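Local coordinates for protein ribokinase (Staphylococcus aureus, PDB 3RY7) that phosphorylates D-ribose at O-5 using ATP in a magnesium-dependent reaction, and is activated by monovalent cations, at residues N3-L8 against I48-M53; D56-T61 against K128-N133; D123-K128 against F152-A157; T162-A167 against N174-L179. All coordinates share one frame; numbering follows the deposited sequence.

Interaction 1: N3-L8 against I48-M53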
loop_
_atom_site.group_PDB
_atom_site.type_symbol
_atom_site.label_atom_id
_atom_site.label_comp_id
_atom_site.label_asym_id
_atom_site.label_seq_id
_atom_site.Cartn_x
_atom_site.Cartn_y
_atom_site.Cartn_z
ATOM N N ASN A 3 -13.008 16.565 -19.327
ATOM C CA ASN A 3 -12.251 16.574 -20.575
ATOM C C ASN A 3 -12.308 15.241 -21.327
ATOM O O ASN A 3 -12.372 14.179 -20.715
ATOM C CB ASN A 3 -10.785 16.912 -20.289
ATOM C CG ASN A 3 -10.597 18.331 -19.813
ATOM O OD1 ASN A 3 -11.434 19.196 -20.063
ATOM N ND2 ASN A 3 -9.491 18.582 -19.120
ATOM N N LYS A 4 -12.289 15.305 -22.653
ATOM C CA LYS A 4 -12.034 14.129 -23.476
ATOM C C LYS A 4 -10.533 14.050 -23.716
ATOM O O LYS A 4 -9.927 14.969 -24.283
ATOM C CB LYS A 4 -12.779 14.199 -24.809
ATOM C CG LYS A 4 -14.245 13.783 -24.718
ATOM C CD LYS A 4 -15.011 14.105 -25.996
ATOM C CE LYS A 4 -15.278 15.605 -26.124
ATOM N NZ LYS A 4 -16.023 15.944 -27.370
ATOM N N VAL A 5 -9.931 12.960 -23.262
ATOM C CA VAL A 5 -8.489 12.828 -23.293
ATOM C C VAL A 5 -8.101 11.555 -24.053
ATOM O O VAL A 5 -8.615 10.478 -23.767
ATOM C CB VAL A 5 -7.896 12.828 -21.851
ATOM C CG1 VAL A 5 -6.403 12.614 -21.874
ATOM C CG2 VAL A 5 -8.246 14.127 -21.119
ATOM N N VAL A 6 -7.228 11.700 -25.046
ATOM C CA VAL A 6 -6.610 10.550 -25.692
ATOM C C VAL A 6 -5.180 10.507 -25.241
ATOM O O VAL A 6 -4.472 11.510 -25.321
ATOM C CB VAL A 6 -6.622 10.656 -27.246
ATOM C CG1 VAL A 6 -5.754 9.571 -27.863
ATOM C CG2 VAL A 6 -8.044 10.569 -27.783
ATOM N N ILE A 7 -4.760 9.355 -24.737
ATOM C CA ILE A 7 -3.353 9.125 -24.434
ATOM C C ILE A 7 -2.740 8.284 -25.548
ATOM O O ILE A 7 -3.294 7.274 -25.956
ATOM C CB ILE A 7 -3.162 8.418 -23.062
ATOM C CG1 ILE A 7 -3.911 9.174 -21.959
ATOM C CG2 ILE A 7 -1.705 8.302 -22.709
ATOM C CD1 ILE A 7 -3.370 10.593 -21.673
ATOM N N LEU A 8 -1.602 8.705 -26.024
ATOM C CA LEU A 8 -0.826 7.933 -26.929
ATOM C C LEU A 8 0.441 7.550 -26.248
ATOM O O LEU A 8 1.208 8.391 -25.909
ATOM C CB LEU A 8 -0.521 8.719 -28.174
ATOM C CG LEU A 8 0.252 7.961 -29.230
ATOM C CD1 LEU A 8 -0.578 6.967 -29.909
ATOM C CD2 LEU A 8 0.903 8.870 -30.165
ATOM N N ILE A 48 -4.427 5.567 -16.947
ATOM C CA ILE A 48 -5.165 5.167 -15.757
ATOM C C ILE A 48 -5.377 6.362 -14.821
ATOM O O ILE A 48 -6.437 6.508 -14.238
ATOM C CB ILE A 48 -4.442 4.028 -14.995
ATOM C CG1 ILE A 48 -4.609 2.700 -15.748
ATOM C CG2 ILE A 48 -4.971 3.921 -13.555
ATOM C CD1 ILE A 48 -3.572 1.649 -15.373
ATOM N N ALA A 49 -4.371 7.226 -14.696
ATOM C CA ALA A 49 -4.531 8.449 -13.905
ATOM C C ALA A 49 -5.635 9.350 -14.460
ATOM O O ALA A 49 -6.569 9.697 -13.734
ATOM C CB ALA A 49 -3.203 9.206 -13.794
ATOM N N THR A 50 -5.552 9.722 -15.740
ATOM C CA THR A 50 -6.567 10.622 -16.283
ATOM C C THR A 50 -7.949 9.986 -16.158
ATOM O O THR A 50 -8.927 10.671 -15.852
ATOM C CB THR A 50 -6.318 11.038 -17.769
ATOM O OG1 THR A 50 -6.769 10.000 -18.645
ATOM C CG2 THR A 50 -4.866 11.295 -18.022
ATOM N N ALA A 51 -8.026 8.676 -16.380
ATOM C CA ALA A 51 -9.307 7.967 -16.317
ATOM C C ALA A 51 -9.863 7.863 -14.882
ATOM O O ALA A 51 -11.068 7.954 -14.661
ATOM C CB ALA A 51 -9.183 6.586 -16.954
ATOM N N ARG A 52 -8.981 7.674 -13.910
ATOM C CA ARG A 52 -9.424 7.648 -12.516
ATOM C C ARG A 52 -9.813 9.044 -12.049
ATOM O O ARG A 52 -10.564 9.189 -11.089
ATOM C CB ARG A 52 -8.385 7.010 -11.588
ATOM C CG ARG A 52 -8.503 5.484 -11.554
ATOM C CD ARG A 52 -7.410 4.791 -10.744
ATOM N NE ARG A 52 -7.407 3.362 -11.053
ATOM C CZ ARG A 52 -6.397 2.531 -10.804
ATOM N NH1 ARG A 52 -5.289 2.971 -10.204
ATOM N NH2 ARG A 52 -6.502 1.251 -11.153
ATOM N N MET A 53 -9.320 10.066 -12.747
ATOM C CA MET A 53 -9.762 11.436 -12.507
ATOM C C MET A 53 -11.064 11.715 -13.243
ATOM O O MET A 53 -11.536 12.842 -13.264
ATOM C CB MET A 53 -8.694 12.428 -12.957
ATOM C CG MET A 53 -7.493 12.472 -12.047
ATOM S SD MET A 53 -8.055 12.212 -10.362
ATOM C CE MET A 53 -6.580 12.583 -9.448
#

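Interaction 2: D56-T61 against K128-N133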
loop_
_atom_site.group_PDB
_atom_site.type_symbol
_atom_site.label_atom_id
_atom_site.label_comp_id
_atom_site.label_asym_id
_atom_site.label_seq_id
_atom_site.Cartn_x
_atom_site.Cartn_y
_atom_site.Cartn_z
ATOM N N ASP A 56 -12.876 11.560 -19.838
ATOM C CA ASP A 56 -13.297 10.636 -20.881
ATOM C C ASP A 56 -12.040 10.132 -21.581
ATOM O O ASP A 56 -11.491 10.833 -22.446
ATOM C CB ASP A 56 -14.138 11.398 -21.904
ATOM C CG ASP A 56 -15.560 10.895 -21.999
ATOM O OD1 ASP A 56 -15.899 10.308 -23.051
ATOM O OD2 ASP A 56 -16.338 11.113 -21.039
ATOM N N THR A 57 -11.578 8.936 -21.224
ATOM C CA THR A 57 -10.263 8.481 -21.684
ATOM C C THR A 57 -10.250 7.381 -22.749
ATOM O O THR A 57 -10.977 6.391 -22.660
ATOM C CB THR A 57 -9.403 8.002 -20.515
ATOM O OG1 THR A 57 -9.512 8.930 -19.434
ATOM C CG2 THR A 57 -7.929 7.847 -20.956
ATOM N N THR A 58 -9.388 7.575 -23.743
ATOM C CA THR A 58 -9.108 6.587 -24.771
ATOM C C THR A 58 -7.595 6.427 -24.815
ATOM O O THR A 58 -6.860 7.416 -24.736
ATOM C CB THR A 58 -9.618 7.067 -26.136
ATOM O OG1 THR A 58 -11.025 7.309 -26.050
ATOM C CG2 THR A 58 -9.348 6.038 -27.219
ATOM N N PHE A 59 -7.123 5.186 -24.901
ATOM C CA PHE A 59 -5.688 4.900 -24.850
ATOM C C PHE A 59 -5.261 4.177 -26.114
ATOM O O PHE A 59 -5.764 3.101 -26.421
ATOM C CB PHE A 59 -5.356 4.052 -23.615
ATOM C CG PHE A 59 -3.885 3.812 -23.397
ATOM C CD1 PHE A 59 -2.936 4.717 -23.843
ATOM C CD2 PHE A 59 -3.448 2.684 -22.718
ATOM C CE1 PHE A 59 -1.578 4.497 -23.622
ATOM C CE2 PHE A 59 -2.101 2.463 -22.496
ATOM C CZ PHE A 59 -1.163 3.364 -22.944
ATOM N N ILE A 60 -4.356 4.800 -26.859
ATOM C CA ILE A 60 -3.785 4.212 -28.052
ATOM C C ILE A 60 -2.436 3.660 -27.652
ATOM O O ILE A 60 -1.519 4.405 -27.313
ATOM C CB ILE A 60 -3.593 5.243 -29.173
ATOM C CG1 ILE A 60 -4.918 5.910 -29.556
ATOM C CG2 ILE A 60 -3.007 4.589 -30.385
ATOM C CD1 ILE A 60 -4.734 7.089 -30.529
ATOM N N THR A 61 -2.316 2.340 -27.659
ATOM C CA THR A 61 -1.088 1.730 -27.203
ATOM C C THR A 61 -0.900 0.462 -28.015
ATOM O O THR A 61 -1.854 -0.051 -28.600
ATOM C CB THR A 61 -1.156 1.452 -25.678
ATOM O OG1 THR A 61 0.143 1.100 -25.187
ATOM C CG2 THR A 61 -2.147 0.346 -25.377
ATOM N N LYS A 128 -7.676 7.650 -35.728
ATOM C CA LYS A 128 -7.895 9.099 -35.839
ATOM C C LYS A 128 -9.223 9.585 -35.259
ATOM O O LYS A 128 -9.331 10.719 -34.806
ATOM C CB LYS A 128 -7.742 9.576 -37.298
ATOM C CG LYS A 128 -8.986 9.407 -38.148
ATOM C CD LYS A 128 -8.635 9.403 -39.626
ATOM C CE LYS A 128 -7.992 10.717 -40.058
ATOM N NZ LYS A 128 -8.992 11.764 -40.402
ATOM N N ASP A 129 -10.234 8.730 -35.258
ATOM C CA ASP A 129 -11.532 9.147 -34.750
ATOM C C ASP A 129 -11.449 9.614 -33.309
ATOM O O ASP A 129 -12.066 10.610 -32.930
ATOM C CB ASP A 129 -12.542 8.014 -34.866
ATOM C CG ASP A 129 -13.393 8.131 -36.104
ATOM O OD1 ASP A 129 -14.448 8.801 -36.030
ATOM O OD2 ASP A 129 -13.003 7.562 -37.143
ATOM N N ALA A 130 -10.686 8.876 -32.512
ATOM C CA ALA A 130 -10.483 9.204 -31.106
ATOM C C ALA A 130 -9.829 10.580 -30.940
ATOM O O ALA A 130 -10.265 11.399 -30.130
ATOM C CB ALA A 130 -9.633 8.129 -30.445
ATOM N N ILE A 131 -8.782 10.824 -31.720
ATOM C CA ILE A 131 -8.054 12.081 -31.656
ATOM C C ILE A 131 -8.924 13.284 -32.050
ATOM O O ILE A 131 -9.010 14.267 -31.316
ATOM C CB ILE A 131 -6.801 12.020 -32.516
ATOM C CG1 ILE A 131 -5.835 10.977 -31.933
ATOM C CG2 ILE A 131 -6.161 13.395 -32.617
ATOM C CD1 ILE A 131 -4.737 10.529 -32.874
ATOM N N ILE A 132 -9.590 13.191 -33.193
ATOM C CA ILE A 132 -10.365 14.314 -33.695
ATOM C C ILE A 132 -11.387 14.835 -32.688
ATOM O O ILE A 132 -11.608 16.043 -32.576
ATOM C CB ILE A 132 -11.036 13.966 -35.027
ATOM C CG1 ILE A 132 -9.960 13.817 -36.103
ATOM C CG2 ILE A 132 -12.062 15.032 -35.407
ATOM C CD1 ILE A 132 -10.502 13.474 -37.458
ATOM N N ASN A 133 -11.986 13.934 -31.927
ATOM C CA ASN A 133 -13.034 14.343 -31.001
ATOM C C ASN A 133 -12.545 14.607 -29.583
ATOM O O ASN A 133 -13.345 14.809 -28.668
ATOM C CB ASN A 133 -14.202 13.351 -31.035
ATOM C CG ASN A 133 -14.873 13.304 -32.406
ATOM O OD1 ASN A 133 -15.163 14.346 -33.005
ATOM N ND2 ASN A 133 -15.107 12.096 -32.915
#

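Interaction 3: D123-K128 against F152-A157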
loop_
_atom_site.group_PDB
_atom_site.type_symbol
_atom_site.label_atom_id
_atom_site.label_comp_id
_atom_site.label_asym_id
_atom_site.label_seq_id
_atom_site.Cartn_x
_atom_site.Cartn_y
_atom_site.Cartn_z
ATOM N N ASP A 123 -0.559 2.978 -37.577
ATOM C CA ASP A 123 -1.260 2.571 -36.366
ATOM C C ASP A 123 -2.059 3.744 -35.831
ATOM O O ASP A 123 -3.204 3.593 -35.418
ATOM C CB ASP A 123 -0.265 2.094 -35.301
ATOM C CG ASP A 123 0.346 0.744 -35.643
ATOM O OD1 ASP A 123 -0.380 -0.121 -36.204
ATOM O OD2 ASP A 123 1.548 0.555 -35.368
ATOM N N VAL A 124 -1.442 4.918 -35.841
ATOM C CA VAL A 124 -2.077 6.120 -35.322
ATOM C C VAL A 124 -3.233 6.597 -36.202
ATOM O O VAL A 124 -4.319 6.876 -35.699
ATOM C CB VAL A 124 -1.051 7.256 -35.166
ATOM C CG1 VAL A 124 -1.759 8.561 -34.741
ATOM C CG2 VAL A 124 0.040 6.856 -34.153
ATOM N N ILE A 125 -2.993 6.702 -37.508
ATOM C CA ILE A 125 -4.031 7.139 -38.462
ATOM C C ILE A 125 -5.249 6.273 -38.252
ATOM O O ILE A 125 -6.387 6.745 -38.200
ATOM C CB ILE A 125 -3.572 6.967 -39.910
ATOM C CG1 ILE A 125 -2.884 8.233 -40.401
ATOM C CG2 ILE A 125 -4.763 6.675 -40.816
ATOM C CD1 ILE A 125 -1.925 8.829 -39.412
ATOM N N ASN A 126 -4.985 4.984 -38.095
ATOM C CA ASN A 126 -6.032 4.023 -37.837
ATOM C C ASN A 126 -6.942 4.426 -36.679
ATOM O O ASN A 126 -8.104 4.038 -36.646
ATOM C CB ASN A 126 -5.403 2.654 -37.573
ATOM C CG ASN A 126 -6.153 1.535 -38.246
ATOM O OD1 ASN A 126 -5.836 1.160 -39.379
ATOM N ND2 ASN A 126 -7.159 0.994 -37.557
ATOM N N ALA A 127 -6.420 5.207 -35.735
ATOM C CA ALA A 127 -7.187 5.572 -34.543
ATOM C C ALA A 127 -7.688 7.018 -34.556
ATOM O O ALA A 127 -8.097 7.541 -33.525
ATOM C CB ALA A 127 -6.349 5.326 -33.302
ATOM N N LYS A 128 -7.676 7.650 -35.728
ATOM C CA LYS A 128 -7.895 9.099 -35.839
ATOM C C LYS A 128 -9.223 9.585 -35.259
ATOM O O LYS A 128 -9.331 10.719 -34.806
ATOM C CB LYS A 128 -7.742 9.576 -37.298
ATOM C CG LYS A 128 -8.986 9.407 -38.148
ATOM C CD LYS A 128 -8.635 9.403 -39.626
ATOM C CE LYS A 128 -7.992 10.717 -40.058
ATOM N NZ LYS A 128 -8.992 11.764 -40.402
ATOM N N PHE A 152 -0.066 14.193 -33.492
ATOM C CA PHE A 152 -0.098 15.628 -33.199
ATOM C C PHE A 152 -0.493 16.438 -34.449
ATOM O O PHE A 152 -1.090 17.502 -34.332
ATOM C CB PHE A 152 1.255 16.101 -32.642
ATOM C CG PHE A 152 1.463 15.790 -31.166
ATOM C CD1 PHE A 152 2.571 16.305 -30.482
ATOM C CD2 PHE A 152 0.547 15.003 -30.464
ATOM C CE1 PHE A 152 2.773 16.022 -29.109
ATOM C CE2 PHE A 152 0.727 14.732 -29.094
ATOM C CZ PHE A 152 1.847 15.240 -28.416
ATOM N N GLU A 153 -0.167 15.929 -35.636
ATOM C CA GLU A 153 -0.616 16.571 -36.896
ATOM C C GLU A 153 -2.129 16.528 -37.020
ATOM O O GLU A 153 -2.782 17.544 -37.296
ATOM C CB GLU A 153 0.044 15.936 -38.109
ATOM C CG GLU A 153 1.515 16.282 -38.248
ATOM C CD GLU A 153 2.223 15.379 -39.245
ATOM O OE1 GLU A 153 1.695 14.261 -39.469
ATOM O OE2 GLU A 153 3.299 15.776 -39.780
ATOM N N ILE A 154 -2.689 15.359 -36.743
ATOM C CA ILE A 154 -4.136 15.188 -36.715
ATOM C C ILE A 154 -4.801 16.088 -35.692
ATOM O O ILE A 154 -5.803 16.753 -35.996
ATOM C CB ILE A 154 -4.514 13.725 -36.413
ATOM C CG1 ILE A 154 -4.048 12.801 -37.551
ATOM C CG2 ILE A 154 -6.013 13.586 -36.174
ATOM C CD1 ILE A 154 -4.243 11.324 -37.230
ATOM N N ALA A 155 -4.262 16.082 -34.472
ATOM C CA ALA A 155 -4.794 16.895 -33.393
ATOM C C ALA A 155 -4.788 18.376 -33.765
ATOM O O ALA A 155 -5.815 19.036 -33.732
ATOM C CB ALA A 155 -3.981 16.673 -32.123
ATOM N N LYS A 156 -3.611 18.871 -34.120
ATOM C CA LYS A 156 -3.395 20.282 -34.398
ATOM C C LYS A 156 -4.287 20.753 -35.553
ATOM O O LYS A 156 -4.850 21.846 -35.505
ATOM C CB LYS A 156 -1.918 20.516 -34.724
ATOM C CG LYS A 156 -1.492 21.954 -34.871
ATOM C CD LYS A 156 -0.195 22.213 -34.101
ATOM C CE LYS A 156 0.259 23.678 -34.209
ATOM N NZ LYS A 156 0.607 24.068 -35.614
ATOM N N ALA A 157 -4.437 19.903 -36.569
ATOM C CA ALA A 157 -5.224 20.239 -37.748
ATOM C C ALA A 157 -6.686 20.412 -37.403
ATOM O O ALA A 157 -7.382 21.187 -38.049
ATOM C CB ALA A 157 -5.063 19.173 -38.819
#

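Interaction 4: T162-A167 against N174-L179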
loop_
_atom_site.group_PDB
_atom_site.type_symbol
_atom_site.label_atom_id
_atom_site.label_comp_id
_atom_site.label_asym_id
_atom_site.label_seq_id
_atom_site.Cartn_x
_atom_site.Cartn_y
_atom_site.Cartn_z
ATOM N N THR A 162 -2.352 19.684 -28.038
ATOM C CA THR A 162 -1.351 18.640 -27.889
ATOM C C THR A 162 -0.471 18.825 -26.655
ATOM O O THR A 162 -0.023 19.931 -26.358
ATOM C CB THR A 162 -0.448 18.535 -29.110
ATOM O OG1 THR A 162 0.248 19.774 -29.297
ATOM C CG2 THR A 162 -1.266 18.202 -30.350
ATOM N N VAL A 163 -0.216 17.736 -25.937
ATOM C CA VAL A 163 0.668 17.797 -24.788
ATOM C C VAL A 163 1.703 16.678 -24.774
ATOM O O VAL A 163 1.376 15.490 -24.822
ATOM C CB VAL A 163 -0.114 17.968 -23.436
ATOM C CG1 VAL A 163 -1.618 17.818 -23.626
ATOM C CG2 VAL A 163 0.428 17.058 -22.371
ATOM N N LEU A 164 2.970 17.073 -24.758
ATOM C CA LEU A 164 4.064 16.119 -24.783
ATOM C C LEU A 164 4.811 16.113 -23.454
ATOM O O LEU A 164 5.308 17.148 -22.999
ATOM C CB LEU A 164 5.053 16.420 -25.905
ATOM C CG LEU A 164 6.295 15.510 -25.915
ATOM C CD1 LEU A 164 5.912 14.096 -26.265
ATOM C CD2 LEU A 164 7.370 16.016 -26.865
ATOM N N ASN A 165 4.868 14.935 -22.842
ATOM C CA ASN A 165 5.758 14.663 -21.716
ATOM C C ASN A 165 7.021 14.024 -22.275
ATOM O O ASN A 165 7.032 12.836 -22.586
ATOM C CB ASN A 165 5.040 13.755 -20.715
ATOM C CG ASN A 165 5.982 13.090 -19.735
ATOM O OD1 ASN A 165 5.908 11.883 -19.529
ATOM N ND2 ASN A 165 6.880 13.871 -19.130
ATOM N N PRO A 166 8.088 14.828 -22.443
ATOM C CA PRO A 166 9.257 14.410 -23.223
ATOM C C PRO A 166 10.199 13.495 -22.441
ATOM O O PRO A 166 11.383 13.821 -22.284
ATOM C CB PRO A 166 9.946 15.743 -23.556
ATOM C CG PRO A 166 9.617 16.618 -22.386
ATOM C CD PRO A 166 8.233 16.202 -21.926
ATOM N N ALA A 167 9.665 12.361 -21.993
ATOM C CA ALA A 167 10.340 11.421 -21.094
ATOM C C ALA A 167 10.191 10.019 -21.658
ATOM O O ALA A 167 9.138 9.674 -22.182
ATOM C CB ALA A 167 9.698 11.480 -19.690
ATOM N N ASN A 174 12.360 19.265 -35.228
ATOM C CA ASN A 174 11.489 20.427 -35.320
ATOM C C ASN A 174 10.103 20.026 -35.783
ATOM O O ASN A 174 9.102 20.615 -35.362
ATOM C CB ASN A 174 12.086 21.469 -36.270
ATOM C CG ASN A 174 13.432 21.979 -35.795
ATOM O OD1 ASN A 174 13.740 21.914 -34.601
ATOM N ND2 ASN A 174 14.245 22.488 -36.725
ATOM N N GLU A 175 10.057 19.015 -36.650
ATOM C CA GLU A 175 8.793 18.485 -37.136
ATOM C C GLU A 175 7.841 18.144 -35.975
ATOM O O GLU A 175 6.617 18.225 -36.119
ATOM C CB GLU A 175 9.057 17.266 -38.024
ATOM C CG GLU A 175 7.851 16.762 -38.804
ATOM C CD GLU A 175 8.209 15.577 -39.705
ATOM O OE1 GLU A 175 7.427 14.595 -39.761
ATOM O OE2 GLU A 175 9.289 15.626 -40.351
ATOM N N LEU A 176 8.402 17.774 -34.823
ATOM C CA LEU A 176 7.587 17.465 -33.652
ATOM C C LEU A 176 7.453 18.691 -32.759
ATOM O O LEU A 176 6.368 19.010 -32.282
ATOM C CB LEU A 176 8.169 16.287 -32.845
ATOM C CG LEU A 176 7.429 15.998 -31.517
ATOM C CD1 LEU A 176 5.937 15.790 -31.726
ATOM C CD2 LEU A 176 8.022 14.820 -30.761
ATOM N N LEU A 177 8.576 19.357 -32.517
ATOM C CA LEU A 177 8.594 20.499 -31.605
ATOM C C LEU A 177 7.529 21.499 -31.987
ATOM O O LEU A 177 6.879 22.090 -31.126
ATOM C CB LEU A 177 9.968 21.170 -31.600
ATOM C CG LEU A 177 11.028 20.294 -30.934
ATOM C CD1 LEU A 177 12.424 20.880 -31.132
ATOM C CD2 LEU A 177 10.689 20.111 -29.460
ATOM N N SER A 178 7.333 21.662 -33.289
ATOM C CA SER A 178 6.437 22.694 -33.799
ATOM C C SER A 178 4.975 22.280 -33.723
ATOM O O SER A 178 4.096 23.044 -34.119
ATOM C CB SER A 178 6.792 23.011 -35.252
ATOM O OG SER A 178 6.328 21.976 -36.102
ATOM N N LEU A 179 4.717 21.067 -33.235
ATOM C CA LEU A 179 3.355 20.565 -33.126
ATOM C C LEU A 179 2.857 20.550 -31.681
ATOM O O LEU A 179 1.699 20.216 -31.420
ATOM C CB LEU A 179 3.270 19.144 -33.706
ATOM C CG LEU A 179 3.676 18.963 -35.174
ATOM C CD1 LEU A 179 3.514 17.487 -35.635
ATOM C CD2 LEU A 179 2.854 19.903 -36.044
#

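Interaction 1: N3-L8 against I48-M53
Thr50 meets strand 4-8 with both branches of its side chain, and the contact is purely van der Waals. Its CG2 methyl comes tip to tip with Ile7 CD1 at 4.0 Å, while its OG1 lies 4.2 Å from Val5 CG1, with the two side chains slanting across one another. The fork follows from a chi1 of 81°: OG1 sits between the backbone N and the carbonyl carbon, and CG2 is left anti to the carbonyl carbon. All three residues are buried, yet they hide only 95 Å² between them, and the closest CA atoms, those of Val5 and Thr50, stand 7.6 Å apart. In the ribokinase-type alpha/beta fold this is helix 42-52 lying on one face of the central sheet, met by alternate residues of the strand; Val6 points away, to the opposite face.

No hydrogen bond joins the two segments; the polar partners of Thr50 and Arg52 lie outside them. Thr50 OG1, although set against a valine methyl, is hydrogen-bonded to Thr57 OG1 on strand 56-64, with a weak bond to Ala47 O besides. Further round the helix, Arg52 NH1 bonds to Gln292 O and Ile295 O of the second subunit, so that the helix joins the sheet to the dimer interface.

Interaction 2: D56-T61 against K128-N133
Ile60 and Ile131 form the enclosed part of this contact, and Thr58 with Ala130 the part nearer solvent. The isoleucines meet by their terminal methyls, CD1 of Ile60 lying 4.2 Å from CD1 of Ile131, and the two side chains cross at about a right angle. Ile131 does not aim its CB at the strand; its CG1 branch, anti to the carbonyl carbon (chi1 -65°) and extended at chi2 (164°), carries CD1 across the gap. Both residues are buried: Ile60 also packs on Val6, Leu8 and Ala127, while Ala151 and Ala155 of helix 145-157 press on Ile131.

The arrangement is a short helix laid on the central sheet of the ribokinase fold. Thr58 and Ile60 face helix 128-132, while the alternating Thr57 and Phe59 contact helix 42-52, which places the two helices on opposite faces of the sheet.

Backbones come nearest on the more open side, where the CA atoms of Thr58 and Ala130 are 7.0 Å apart, consistent with the small alanine side chain. There Thr58 CG2, anti to its own backbone N, touches Ala130 CB at 3.9 Å. Both residues are partly exposed, and Asp56, Asp129 and Asn133 around them are exposed. No hydrogen bond spans the 125 Å² interface, although just beyond it Lys4 NZ makes a weak one to Asn133 O.

Interaction 3: D123-K128 against F152-A157
Ile154 carries the contact: it supplies 89 of the 153 Å² buried, and every contact between the segments ends on its CD1 atom. Its CG1 branch is extended (chi2 173°), which sends CD1 out from helix 145-157 into a notch made by Val124, Ile125 and Lys128.

Lys128 gives the next largest share, 34 Å², chiefly through CB, which lies 3.9 Å from Ile154 CD1. Bends at chi3 (-61°) and chi4 (-85°) curl the outer methylenes back alongside, leaving Lys128 CE nearer to that methyl than CG is. The CA atoms of Lys128 and Ile154, 7.2 Å apart, mark the closest backbone approach.

Ile125 adds a smaller patch from the solvent side, its CD1 reaching Ile154 CD1 at 4.0 Å as the two side chains run obliquely past each other. On the buried side Val124 CG1 stands a looser 4.5 Å from Ile154 CD1, and Val124 continues inward onto Ala147, Ser150 and Ala151.

A type I beta turn from Ile125 to Lys128, closed by Lys128 N bonding to Ile125 O at 2.9 Å, sets Lys128 beside Ile125. By this turn the chain passes from helix 121-125 to helix 128-132, and both pack against helix 145-157. Such side-by-side helices form the outer layer over one face of the central sheet in the pfkB-family alpha/beta fold, here away from the substrate, ATP and potassium sites.

Interaction 4: T162-A167 against N174-L179
The flat group at this contact is the carbonyl of Leu179, met in its own plane by Thr162. The hydroxyl OG1 of Thr162 donates to Leu179 O across 2.6 Å, a short bond that lies in the carbonyl plane and, with a C=O...donor angle of 138°, falls on a lone pair. Thr162 CG2 also lies beside the oxygen, 3.7 Å from Leu179 O, so the acceptor is bordered by carbon as well. A chi1 of 61°, with OG1 between the backbone N and carbonyl carbon of Thr162, turns the hydroxyl toward Leu179 O. The hydroxyl also accepts from Asp181 N; engaged twice, it ties the chain on either side of Ile180 to the strand. Leu179 contributes its main chain here, since its side chain leads away from the strand.

Two positions along the strand, polar contact gives way to apolar. Leu164 CD2 touches Leu176 CD2 at 4.1 Å, the side chains crossing at about a right angle. Both leucines are buried, Leu164 against Leu172 and Ile180, Leu176 against Phe152 of helix 145-157. The helix and the turn after it are held by Ser178 N to Asn174 O (2.9 Å) and Leu179 N to Leu176 O (2.8 Å).

The contact joins the first strand and the helix of a compact beta-alpha-beta unit, in which strand 161-165 is followed by the one-turn helix 174-177 and completed by the neighbouring parallel strand 182-183.

In the fold
Interactions 1, 2 and 4 each set a helix against the central mixed sheet, on strands 4-8, 56-64 and 161-165; interaction 3 joins helices of the layer on its face. Interaction 1 lies on one face, and the other three on the opposite one. The centres of interactions 1 and 2 are about 10 Å apart. Those of interactions 2 and 3 are about 9 Å apart. Along the chain interaction 1 closes before the others open, interactions 2 and 3 share Lys128 and alternate, and interaction 3 closes before interaction 4, to which Phe152 and Ala155 connect it. The sheet is thus packed from both sides, as in the alpha/beta/alpha domain of ribokinase-family enzymes.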